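Local atomic coordinates of AxyAgu115A (Amphibacillus xylanus NBRC 15112, PDB entry 6NPS), a protein that probably hydrolyses glycosidic bonds as a family GH115 alpha-glucuronidase, releasing glucuronic acid side groups from arabinoglucuronoxylan. Residues E797-A802 with F817-G822. The protein carries 3 engineered substitutions. Sequence-based numbering, arbitrary orientation.
Sequences EAEHFA and FEVLDG
In the C-terminal domain of this GH115 enzyme, whose sequence family belongs to the galactose-binding-like clan, the loop joining strands 794-797 and 803-808 packs its Glu799 and Phe801 against Val819 on strand 814-821. The two methyls of the valine divide the work. CG1 faces the glutamate, 4.0 Å from Glu799 CB and 3.6 Å from Glu799 OE1, while CG2 meets the aromatic ring obliquely, 4.2 Å from Phe801 CE1. Val819 CG1 stands anti to its own backbone N (chi1 179°), which sets CG1 against the glutamate and CG2 against the ring. Glu799 runs extended beyond CG and passes the valine at about a right angle, carrying its carboxylate past the methyl toward Asp821. OE1 is held chiefly by a hydrogen bond with Ser828 OG and also accepts one from a water at 2.9 Å; the same water donates to Asp821 OD1 at 3.2 Å. It thus bridges two carboxylates, Glu799 OE1 and Asp821 OD1 lying 5.3 Å apart, and would probably soften their repulsion if both are charged. On the loop side, a type I beta turn from Glu797 to His800, with His800 N bonded to Glu797 O at 2.8 Å, shapes the backbone that carries Glu799. The ring of Phe801 also touches Val848 and Tyr850 of strand 847-854, and on the strand, Val819 O and Asp821 N are hydrogen-bonded to Asn480 ND2 and OD1, respectively.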
ATOM      1  N   GLU A 797      24.131  22.397   2.757  1.00 39.59           N
ATOM      2  CA  GLU A 797      24.424  22.045   4.142  1.00 37.93           C
ATOM      3  C   GLU A 797      24.794  23.327   4.881  1.00 36.40           C
ATOM      4  O   GLU A 797      25.504  24.191   4.350  1.00 37.80           O
ATOM      5  CB  GLU A 797      25.523  20.992   4.254  1.00 39.86           C
ATOM      6  CG  GLU A 797      25.333  19.804   3.320  1.00 51.65           C
ATOM      7  CD  GLU A 797      24.558  18.612   3.906  1.00 64.13           C
ATOM      8  OE1 GLU A 797      23.759  18.756   4.863  1.00 66.28           O
ATOM      9  OE2 GLU A 797      24.763  17.497   3.378  1.00 71.41           O
ATOM     10  N   ALA A 798      24.241  23.480   6.086  1.00 32.38           N
ATOM     11  CA  ALA A 798      24.279  24.762   6.772  1.00 33.71           C
ATOM     12  C   ALA A 798      25.710  25.218   7.039  1.00 30.88           C
ATOM     13  O   ALA A 798      25.972  26.419   7.156  1.00 34.71           O
ATOM     14  CB  ALA A 798      23.462  24.651   8.085  1.00 34.21           C
ATOM     15  N   GLU A 799      26.642  24.280   7.153  1.00 30.86           N
ATOM     16  CA  GLU A 799      28.039  24.636   7.365  1.00 39.11           C
ATOM     17  C   GLU A 799      28.670  25.349   6.160  1.00 37.40           C
ATOM     18  O   GLU A 799      29.692  26.026   6.326  1.00 35.06           O
ATOM     19  CB  GLU A 799      28.792  23.358   7.738  1.00 47.89           C
ATOM     20  CG  GLU A 799      30.163  23.216   7.212  1.00 59.91           C
ATOM     21  CD  GLU A 799      30.721  21.814   7.365  1.00 64.30           C
ATOM     22  OE1 GLU A 799      30.289  21.068   8.274  1.00 53.77           O
ATOM     23  OE2 GLU A 799      31.644  21.483   6.586  1.00 76.47           O
ATOM     24  N   HIS A 800      28.052  25.288   4.981  1.00 33.07           N
ATOM     25  CA  HIS A 800      28.639  25.908   3.773  1.00 38.01           C
ATOM     26  C   HIS A 800      28.161  27.344   3.530  1.00 39.35           C
ATOM     27  O   HIS A 800      27.846  27.751   2.405  1.00 38.07           O
ATOM     28  CB  HIS A 800      28.374  25.016   2.563  1.00 35.95           C
ATOM     29  CG  HIS A 800      29.101  23.718   2.647  1.00 38.31           C
ATOM     30  ND1 HIS A 800      28.558  22.518   2.249  1.00 40.51           N
ATOM     31  CD2 HIS A 800      30.328  23.427   3.145  1.00 40.71           C
ATOM     32  CE1 HIS A 800      29.415  21.542   2.491  1.00 40.97           C
ATOM     33  NE2 HIS A 800      30.498  22.068   3.034  1.00 42.59           N
ATOM     34  N   PHE A 801      28.172  28.156   4.587  1.00 36.69           N
ATOM     35  CA  PHE A 801      27.958  29.581   4.425  1.00 34.18           C
ATOM     36  C   PHE A 801      29.188  30.236   3.819  1.00 40.54           C
ATOM     37  O   PHE A 801      30.319  29.771   3.990  1.00 41.20           O
ATOM     38  CB  PHE A 801      27.637  30.237   5.757  1.00 38.43           C
ATOM     39  CG  PHE A 801      28.575  29.869   6.849  1.00 35.75           C
ATOM     40  CD1 PHE A 801      28.246  28.862   7.734  1.00 41.33           C
ATOM     41  CD2 PHE A 801      29.771  30.540   7.009  1.00 38.54           C
ATOM     42  CE1 PHE A 801      29.094  28.520   8.772  1.00 39.86           C
ATOM     43  CE2 PHE A 801      30.639  30.194   8.042  1.00 41.70           C
ATOM     44  CZ  PHE A 801      30.276  29.180   8.939  1.00 33.96           C
ATOM     45  N   ALA A 802      28.957  31.342   3.119  1.00 40.29           N
ATOM     46  CA  ALA A 802      30.033  32.071   2.470  1.00 42.22           C
ATOM     47  C   ALA A 802      30.768  32.963   3.452  1.00 44.47           C
ATOM     48  O   ALA A 802      31.976  33.153   3.320  1.00 40.18           O
ATOM     49  CB  ALA A 802      29.478  32.912   1.304  1.00 38.40           C
ATOM     50  N   PHE A 817      27.953  32.084  15.293  1.00 36.08           N
ATOM     51  CA  PHE A 817      27.607  30.727  14.905  1.00 36.61           C
ATOM     52  C   PHE A 817      28.826  29.817  14.931  1.00 34.70           C
ATOM     53  O   PHE A 817      29.911  30.187  14.496  1.00 35.67           O
ATOM     54  CB  PHE A 817      26.972  30.705  13.516  1.00 36.92           C
ATOM     55  CG  PHE A 817      25.509  31.047  13.526  1.00 34.84           C
ATOM     56  CD1 PHE A 817      24.574  30.094  13.801  1.00 34.47           C
ATOM     57  CD2 PHE A 817      25.097  32.368  13.270  1.00 34.18           C
ATOM     58  CE1 PHE A 817      23.203  30.407  13.848  1.00 35.79           C
ATOM     59  CE2 PHE A 817      23.780  32.685  13.274  1.00 35.21           C
ATOM     60  CZ  PHE A 817      22.813  31.704  13.566  1.00 36.17           C
ATOM     61  N   GLU A 818      28.645  28.625  15.462  1.00 37.40           N
ATOM     62  CA  GLU A 818      29.676  27.601  15.470  1.00 40.64           C
ATOM     63  C   GLU A 818      29.195  26.386  14.688  1.00 39.62           C
ATOM     64  O   GLU A 818      28.004  26.036  14.751  1.00 41.10           O
ATOM     65  CB  GLU A 818      29.999  27.165  16.906  1.00 41.56           C
ATOM     66  CG  GLU A 818      30.614  28.240  17.771  1.00 48.20           C
ATOM     67  CD  GLU A 818      32.130  28.260  17.685  1.00 60.35           C
ATOM     68  OE1 GLU A 818      32.693  27.508  16.856  1.00 65.38           O
ATOM     69  OE2 GLU A 818      32.757  29.039  18.435  1.00 65.25           O
ATOM     70  N   VAL A 819      30.117  25.691  14.022  1.00 32.98           N
ATOM     71  CA  VAL A 819      29.778  24.432  13.357  1.00 30.85           C
ATOM     72  C   VAL A 819      29.959  23.315  14.368  1.00 37.28           C
ATOM     73  O   VAL A 819      31.042  23.172  14.949  1.00 40.19           O
ATOM     74  CB  VAL A 819      30.655  24.176  12.122  1.00 33.43           C
ATOM     75  CG1 VAL A 819      30.280  22.801  11.453  1.00 34.08           C
ATOM     76  CG2 VAL A 819      30.551  25.349  11.103  1.00 37.61           C
ATOM     77  N   LEU A 820      28.896  22.530  14.579  1.00 33.64           N
ATOM     78  CA  LEU A 820      28.931  21.326  15.398  1.00 34.03           C
ATOM     79  C   LEU A 820      29.213  20.157  14.458  1.00 33.29           C
ATOM     80  O   LEU A 820      28.322  19.714  13.735  1.00 33.87           O
ATOM     81  CB  LEU A 820      27.609  21.145  16.141  1.00 33.13           C
ATOM     82  CG  LEU A 820      27.254  22.255  17.147  1.00 38.98           C
ATOM     83  CD1 LEU A 820      25.833  22.068  17.773  1.00 42.02           C
ATOM     84  CD2 LEU A 820      28.271  22.235  18.242  1.00 43.32           C
ATOM     85  N   ASP A 821      30.455  19.665  14.471  1.00 34.96           N
ATOM     86  CA  ASP A 821      30.861  18.586  13.575  1.00 42.17           C
ATOM     87  C   ASP A 821      30.025  17.345  13.826  1.00 41.97           C
ATOM     88  O   ASP A 821      29.759  16.987  14.975  1.00 39.27           O
ATOM     89  CB  ASP A 821      32.336  18.232  13.779  1.00 53.11           C
ATOM     90  CG  ASP A 821      33.274  19.418  13.545  1.00 59.75           C
ATOM     91  OD1 ASP A 821      32.879  20.378  12.844  1.00 61.18           O
ATOM     92  OD2 ASP A 821      34.418  19.373  14.064  1.00 64.87           O
ATOM     93  N   GLY A 822      29.583  16.705  12.740  1.00 39.31           N
ATOM     94  CA  GLY A 822      28.861  15.439  12.846  1.00 36.87           C
ATOM     95  C   GLY A 822      27.485  15.527  13.460  1.00 36.94           C
ATOM     96  O   GLY A 822      26.845  14.494  13.657  1.00 36.42           O
TER
HETATM   97  O   HOH W   1      32.106  19.478   9.839  1.00 71.81           O